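Local coordinates for reticulocyte binding protein (Streptococcus agalactiae COH1, PDB 3FAW) that probably hydrolyses the alpha-1,6 glycosidic bonds of pullulan and related branched alpha-glucans, as a cell-wall-anchored pullulanase of group B Streptococcus, at residues A225-S229 against Y321-M327; N341-G345 against D662-D668. All coordinates share one frame; numbering follows the deposited sequence.

Contact 1: residues A225-S229 against Y321-M327; sequences AEWDS and YFYVNEM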
loop_
_atom_site.group_PDB
_atom_site.type_symbol
_atom_site.label_atom_id
_atom_site.label_comp_id
_atom_site.label_asym_id
_atom_site.label_seq_id
_atom_site.Cartn_x
_atom_site.Cartn_y
_atom_site.Cartn_z
ATOM N N ALA A 225 7.584 -20.310 10.009
ATOM C CA ALA A 225 7.100 -21.651 9.683
ATOM C C ALA A 225 5.883 -21.539 8.771
ATOM O O ALA A 225 5.169 -20.536 8.815
ATOM C CB ALA A 225 6.737 -22.411 10.950
ATOM N N GLU A 226 5.656 -22.559 7.945
ATOM C CA GLU A 226 4.458 -22.612 7.102
ATOM C C GLU A 226 3.227 -22.328 7.966
ATOM O O GLU A 226 3.101 -22.858 9.072
ATOM C CB GLU A 226 4.332 -23.956 6.358
ATOM C CG GLU A 226 4.022 -25.205 7.212
ATOM C CD GLU A 226 5.167 -25.650 8.116
ATOM O OE1 GLU A 226 6.309 -25.169 7.952
ATOM O OE2 GLU A 226 4.921 -26.492 9.000
ATOM N N TRP A 227 2.344 -21.469 7.463
ATOM C CA TRP A 227 1.262 -20.895 8.272
ATOM C C TRP A 227 -0.118 -21.255 7.720
ATOM O O TRP A 227 -0.388 -21.114 6.521
ATOM C CB TRP A 227 1.440 -19.373 8.361
ATOM C CG TRP A 227 0.321 -18.628 9.035
ATOM C CD1 TRP A 227 -0.426 -17.622 8.495
ATOM C CD2 TRP A 227 -0.172 -18.821 10.370
ATOM N NE1 TRP A 227 -1.353 -17.180 9.408
ATOM C CE2 TRP A 227 -1.221 -17.896 10.565
ATOM C CE3 TRP A 227 0.166 -19.687 11.417
ATOM C CZ2 TRP A 227 -1.934 -17.810 11.763
ATOM C CZ3 TRP A 227 -0.544 -19.602 12.607
ATOM C CH2 TRP A 227 -1.582 -18.669 12.770
ATOM N N ASP A 228 -0.972 -21.740 8.614
ATOM C CA ASP A 228 -2.370 -22.023 8.312
ATOM C C ASP A 228 -3.200 -21.502 9.480
ATOM O O ASP A 228 -3.168 -22.082 10.563
ATOM C CB ASP A 228 -2.578 -23.537 8.121
ATOM C CG ASP A 228 -4.033 -23.912 7.872
ATOM O OD1 ASP A 228 -4.859 -23.016 7.594
ATOM O OD2 ASP A 228 -4.351 -25.115 7.958
ATOM N N SER A 229 -3.935 -20.410 9.256
ATOM C CA SER A 229 -4.677 -19.737 10.338
ATOM C C SER A 229 -5.783 -20.586 10.968
ATOM O O SER A 229 -6.261 -20.262 12.059
ATOM C CB SER A 229 -5.240 -18.385 9.880
ATOM O OG SER A 229 -6.087 -18.505 8.751
ATOM N N TYR A 321 0.780 -12.255 5.841
ATOM C CA TYR A 321 -0.580 -11.886 6.237
ATOM C C TYR A 321 -1.281 -13.069 6.896
ATOM O O TYR A 321 -0.904 -14.224 6.684
ATOM C CB TYR A 321 -1.389 -11.341 5.053
ATOM C CG TYR A 321 -1.386 -12.181 3.789
ATOM C CD1 TYR A 321 -2.342 -13.180 3.586
ATOM C CD2 TYR A 321 -0.456 -11.948 2.777
ATOM C CE1 TYR A 321 -2.358 -13.940 2.419
ATOM C CE2 TYR A 321 -0.469 -12.701 1.598
ATOM C CZ TYR A 321 -1.421 -13.694 1.428
ATOM O OH TYR A 321 -1.440 -14.439 0.270
ATOM N N PHE A 322 -2.304 -12.762 7.690
ATOM C CA PHE A 322 -2.827 -13.692 8.697
ATOM C C PHE A 322 -3.850 -14.697 8.161
ATOM O O PHE A 322 -3.695 -15.907 8.346
ATOM C CB PHE A 322 -3.435 -12.891 9.862
ATOM C CG PHE A 322 -3.824 -13.731 11.054
ATOM C CD1 PHE A 322 -2.913 -13.971 12.076
ATOM C CD2 PHE A 322 -5.107 -14.264 11.162
ATOM C CE1 PHE A 322 -3.270 -14.741 13.183
ATOM C CE2 PHE A 322 -5.475 -15.032 12.264
ATOM C CZ PHE A 322 -4.557 -15.271 13.276
ATOM N N TYR A 323 -4.901 -14.202 7.514
ATOM C CA TYR A 323 -6.001 -15.067 7.074
ATOM C C TYR A 323 -5.640 -15.820 5.794
ATOM O O TYR A 323 -5.902 -15.350 4.684
ATOM C CB TYR A 323 -7.279 -14.256 6.881
ATOM C CG TYR A 323 -7.776 -13.605 8.150
ATOM C CD1 TYR A 323 -7.728 -12.224 8.308
ATOM C CD2 TYR A 323 -8.296 -14.368 9.194
ATOM C CE1 TYR A 323 -8.187 -11.611 9.467
ATOM C CE2 TYR A 323 -8.759 -13.763 10.366
ATOM C CZ TYR A 323 -8.697 -12.384 10.491
ATOM O OH TYR A 323 -9.146 -11.769 11.635
ATOM N N VAL A 324 -5.033 -16.990 5.968
ATOM C CA VAL A 324 -4.544 -17.792 4.848
ATOM C C VAL A 324 -4.146 -19.205 5.295
ATOM O O VAL A 324 -3.792 -19.426 6.458
ATOM C CB VAL A 324 -3.313 -17.124 4.180
ATOM C CG1 VAL A 324 -2.089 -17.223 5.087
ATOM C CG2 VAL A 324 -3.023 -17.741 2.814
ATOM N N ASN A 325 -4.218 -20.146 4.357
ATOM C CA ASN A 325 -3.645 -21.480 4.506
ATOM C C ASN A 325 -2.614 -21.655 3.408
ATOM O O ASN A 325 -2.957 -21.888 2.245
ATOM C CB ASN A 325 -4.713 -22.575 4.401
ATOM C CG ASN A 325 -4.135 -23.985 4.546
ATOM O OD1 ASN A 325 -2.949 -24.167 4.827
ATOM N ND2 ASN A 325 -4.984 -24.987 4.361
ATOM N N GLU A 326 -1.349 -21.532 3.780
ATOM C CA GLU A 326 -0.256 -21.564 2.812
ATOM C C GLU A 326 0.030 -22.977 2.282
ATOM O O GLU A 326 0.761 -23.137 1.307
ATOM C CB GLU A 326 1.003 -20.955 3.433
ATOM C CG GLU A 326 0.838 -19.490 3.847
ATOM C CD GLU A 326 2.024 -18.948 4.630
ATOM O OE1 GLU A 326 2.829 -19.753 5.154
ATOM O OE2 GLU A 326 2.147 -17.705 4.719
ATOM N N MET A 327 -0.551 -23.990 2.921
ATOM C CA MET A 327 -0.409 -25.371 2.477
ATOM C C MET A 327 -1.462 -25.779 1.429
ATOM O O MET A 327 -1.441 -26.910 0.948
ATOM C CB MET A 327 -0.455 -26.311 3.684
ATOM C CG MET A 327 0.653 -26.066 4.712
ATOM S SD MET A 327 2.328 -26.044 4.015
ATOM C CE MET A 327 2.431 -27.674 3.266
HETATM O O HOH W 1 4.704 -18.646 6.860
#

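Contact 2: residues N341-G345 against D662-D668; sequences NYNWG and DSYDSSD. With CA (calcium ion), chain D.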
loop_
_atom_site.group_PDB
_atom_site.type_symbol
_atom_site.label_atom_id
_atom_site.label_comp_id
_atom_site.label_asym_id
_atom_site.label_seq_id
_atom_site.Cartn_x
_atom_site.Cartn_y
_atom_site.Cartn_z
ATOM N N ASN A 341 -9.489 -19.013 -0.105
ATOM C CA ASN A 341 -8.138 -18.976 0.458
ATOM C C ASN A 341 -7.354 -17.773 -0.074
ATOM O O ASN A 341 -6.394 -17.313 0.554
ATOM C CB ASN A 341 -7.386 -20.275 0.140
ATOM C CG ASN A 341 -6.103 -20.429 0.944
ATOM O OD1 ASN A 341 -6.160 -20.075 2.213
ATOM N ND2 ASN A 341 -5.077 -20.873 0.427
ATOM N N TYR A 342 -7.768 -17.287 -1.243
ATOM C CA TYR A 342 -7.259 -16.043 -1.811
ATOM C C TYR A 342 -7.267 -14.887 -0.811
ATOM O O TYR A 342 -8.191 -14.753 -0.013
ATOM C CB TYR A 342 -8.106 -15.642 -3.022
ATOM C CG TYR A 342 -7.558 -14.442 -3.743
ATOM C CD1 TYR A 342 -6.600 -14.590 -4.731
ATOM C CD2 TYR A 342 -7.976 -13.155 -3.416
ATOM C CE1 TYR A 342 -6.086 -13.498 -5.388
ATOM C CE2 TYR A 342 -7.462 -12.051 -4.069
ATOM C CZ TYR A 342 -6.516 -12.232 -5.055
ATOM O OH TYR A 342 -5.992 -11.148 -5.715
ATOM N N ASN A 343 -6.240 -14.045 -0.878
ATOM C CA ASN A 343 -6.143 -12.862 -0.024
ATOM C C ASN A 343 -5.225 -11.847 -0.691
ATOM O O ASN A 343 -4.131 -12.210 -1.116
ATOM C CB ASN A 343 -5.589 -13.265 1.348
ATOM C CG ASN A 343 -5.805 -12.208 2.424
ATOM O OD1 ASN A 343 -5.955 -11.017 2.142
ATOM N ND2 ASN A 343 -5.812 -12.650 3.676
ATOM N N TRP A 344 -5.670 -10.590 -0.794
ATOM C CA TRP A 344 -4.810 -9.513 -1.305
ATOM C C TRP A 344 -3.576 -9.358 -0.426
ATOM O O TRP A 344 -2.476 -9.140 -0.932
ATOM C CB TRP A 344 -5.537 -8.160 -1.367
ATOM C CG TRP A 344 -6.423 -7.946 -2.556
ATOM C CD1 TRP A 344 -6.370 -8.596 -3.759
ATOM C CD2 TRP A 344 -7.475 -6.976 -2.671
ATOM N NE1 TRP A 344 -7.340 -8.111 -4.600
ATOM C CE2 TRP A 344 -8.033 -7.118 -3.959
ATOM C CE3 TRP A 344 -8.011 -6.015 -1.804
ATOM C CZ2 TRP A 344 -9.096 -6.329 -4.406
ATOM C CZ3 TRP A 344 -9.073 -5.233 -2.247
ATOM C CH2 TRP A 344 -9.604 -5.398 -3.537
ATOM N N GLY A 345 -3.780 -9.446 0.888
ATOM C CA GLY A 345 -2.692 -9.387 1.861
ATOM C C GLY A 345 -2.733 -8.226 2.841
ATOM O O GLY A 345 -1.732 -7.951 3.506
ATOM N N ASP A 662 -14.911 -5.280 -5.090
ATOM C CA ASP A 662 -13.970 -5.484 -3.981
ATOM C C ASP A 662 -13.608 -6.960 -3.896
ATOM O O ASP A 662 -14.239 -7.729 -3.168
ATOM C CB ASP A 662 -14.578 -4.968 -2.669
ATOM C CG ASP A 662 -13.619 -5.049 -1.482
ATOM O OD1 ASP A 662 -12.423 -5.364 -1.661
ATOM O OD2 ASP A 662 -14.073 -4.780 -0.352
ATOM N N SER A 663 -12.577 -7.347 -4.645
ATOM C CA SER A 663 -12.259 -8.762 -4.849
ATOM C C SER A 663 -11.190 -9.311 -3.891
ATOM O O SER A 663 -10.495 -10.272 -4.214
ATOM C CB SER A 663 -11.852 -8.997 -6.310
ATOM O OG SER A 663 -10.663 -8.306 -6.637
ATOM N N TYR A 664 -11.092 -8.726 -2.699
ATOM C CA TYR A 664 -10.099 -9.143 -1.703
ATOM C C TYR A 664 -10.259 -10.603 -1.253
ATOM O O TYR A 664 -9.274 -11.241 -0.886
ATOM C CB TYR A 664 -10.141 -8.210 -0.483
ATOM C CG TYR A 664 -11.180 -8.567 0.567
ATOM C CD1 TYR A 664 -10.797 -9.041 1.819
ATOM C CD2 TYR A 664 -12.544 -8.434 0.308
ATOM C CE1 TYR A 664 -11.739 -9.370 2.787
ATOM C CE2 TYR A 664 -13.496 -8.763 1.272
ATOM C CZ TYR A 664 -13.086 -9.229 2.508
ATOM O OH TYR A 664 -14.019 -9.554 3.471
ATOM N N ASP A 665 -11.493 -11.115 -1.287
ATOM C CA ASP A 665 -11.819 -12.480 -0.839
ATOM C C ASP A 665 -12.536 -13.266 -1.961
ATOM O O ASP A 665 -13.358 -14.149 -1.698
ATOM C CB ASP A 665 -12.700 -12.401 0.425
ATOM C CG ASP A 665 -12.744 -13.707 1.221
ATOM O OD1 ASP A 665 -11.778 -14.502 1.175
ATOM O OD2 ASP A 665 -13.755 -13.934 1.922
ATOM N N SER A 666 -12.206 -12.936 -3.210
ATOM C CA SER A 666 -12.817 -13.559 -4.382
ATOM C C SER A 666 -11.925 -14.671 -4.916
ATOM O O SER A 666 -10.729 -14.723 -4.617
ATOM C CB SER A 666 -13.059 -12.527 -5.488
ATOM O OG SER A 666 -14.084 -11.615 -5.138
ATOM N N SER A 667 -12.517 -15.545 -5.724
ATOM C CA SER A 667 -11.816 -16.710 -6.261
ATOM C C SER A 667 -10.783 -16.337 -7.317
ATOM O O SER A 667 -10.744 -15.201 -7.800
ATOM C CB SER A 667 -12.817 -17.684 -6.875
ATOM O OG SER A 667 -13.440 -17.107 -8.010
ATOM N N ASP A 668 -9.956 -17.315 -7.676
ATOM C CA ASP A 668 -9.042 -17.177 -8.809
ATOM C C ASP A 668 -9.792 -16.955 -10.115
ATOM O O ASP A 668 -9.292 -16.264 -11.000
ATOM C CB ASP A 668 -8.147 -18.409 -8.940
ATOM C CG ASP A 668 -7.130 -18.507 -7.825
ATOM O OD1 ASP A 668 -6.490 -17.484 -7.506
ATOM O OD2 ASP A 668 -6.973 -19.609 -7.268
HETATM CA CA CA D . -9.551 -14.943 1.855
HETATM O O HOH W 2 -7.512 -16.068 2.669
HETATM O O HOH W 3 -9.348 -12.577 1.421
HETATM O O HOH W 4 -10.884 -16.688 3.433
HETATM O O HOH W 5 -9.286 -14.039 4.234
#

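Contact 1: residues A225-S229 against Y321-M327
Trp227 lies across the loop 321-327 and meets it through both its indole and its backbone. With CG anti to the backbone N (chi1 174°), the indole runs out along that loop, and NE1 donates to Phe322 O at 2.9 Å, arriving in the carbonyl plane on a lone pair. Beyond this bond the benzo end reaches the Phe322 ring: CZ2 sits over one ring face, offset toward the rim, 3.6 Å from Phe322 CE1. The two ring planes are inclined by 59°, so this is oblique packing. Val324 CG1 touches the pyrrole end at CD1.

Glu326 engages the backbone end of Trp227. Its extended chain brings OE1 within 2.9 Å of Trp227 N, which meets it from above the carboxylate plane. A water also donates to OE1 and to Ala225 O, so two donors grip that oxygen. The Glu326 backbone N in turn bonds to Trp227 O, 2.9 Å away.

Further along, Ser229 N donates to Val324 O at 3.0 Å. The Asp228 carboxylate and the Asn325 amide lie flat on one another, planes only 7° apart, with Asp228 CG 3.2 Å from Asn325 OD1. That amide oxygen also accepts from Met327 N, closing an Asx turn, while Asp228 OD1 receives Asn230 N. Met327 SD packs 3.7 Å from Glu226 CG.

The backbone pattern is that of a single beta bridge, Asp228 with Asn325, where the loop joining strands 212-216 and 241-242 of an antiparallel sheet lies against the loop that follows strand 312-315 of the TIM barrel.

Contact 2: residues N341-G345 against D662-D668
The YNWGYDP signature of type I pullulanases begins at Tyr342, and here Tyr342 and Trp344 close on the turn 663-666 beside a calcium site. Tyr342 O binds the calcium ion at 2.3 Å, and from the other segment Asp665 OD1 binds it at 2.4 Å. Asn340 O and four waters complete a sevenfold shell. One of those waters is 2.4 Å from the calcium and donates to Tyr664 O, tying the backbone of the turn to the metal as well. Asp665 is itself positioned by Asp339 N, which bonds to its second oxygen, OD2.

Trp344 lies against the chain of the turn. Tyr664 CA is over the centre of the indole on one face, and Tyr664 CB makes a CH-pi contact there, 3.7 Å from the centroid of the six-membered ring and 25° off its normal. Asp662 OD1 reaches the far end of the ring, 3.4 Å from Trp344 CH2, with its carboxylate turned 32° from the indole plane.

A chi1 of -174° swings the Tyr342 phenol away from its own N and in against the backbone carbonyls of the turn. Tyr664 O comes to the ring edge, 3.4 Å from Tyr342 CD2, and Ser666 O stands 3.2 Å from Tyr342 CB. The phenol hydroxyl bonds to Asp277, and Asp668 forms a salt bridge to Arg276.

No direct hydrogen bond crosses between the segments. Between these two segments the polar link is the calcium ion and the water it holds against Tyr664 O, and the ion would probably draw electron density from Tyr342 O while balancing the Asp665 carboxylate.

In the fold
Both contacts involve the long loop region between strand 312-315 and helix 367-381, taken at two successive places, and they touch directly: Tyr323 O is probably bonded to Asn343 ND2, and Asn325 N to Asn341 OD1, while the Tyr321 ring packs on Asn343 and Gly345. Contact 1 is partly buried and farther from the centre of the chain. It joins that region to the loop between strands 212-216 and 241-242 of an antiparallel sheet, mainly through direct hydrogen bonds. Contact 2 is more deeply buried and brings in a segment more than 300 residues later, after strand 658-660. It relies instead on a metal, its waters and aromatic packing.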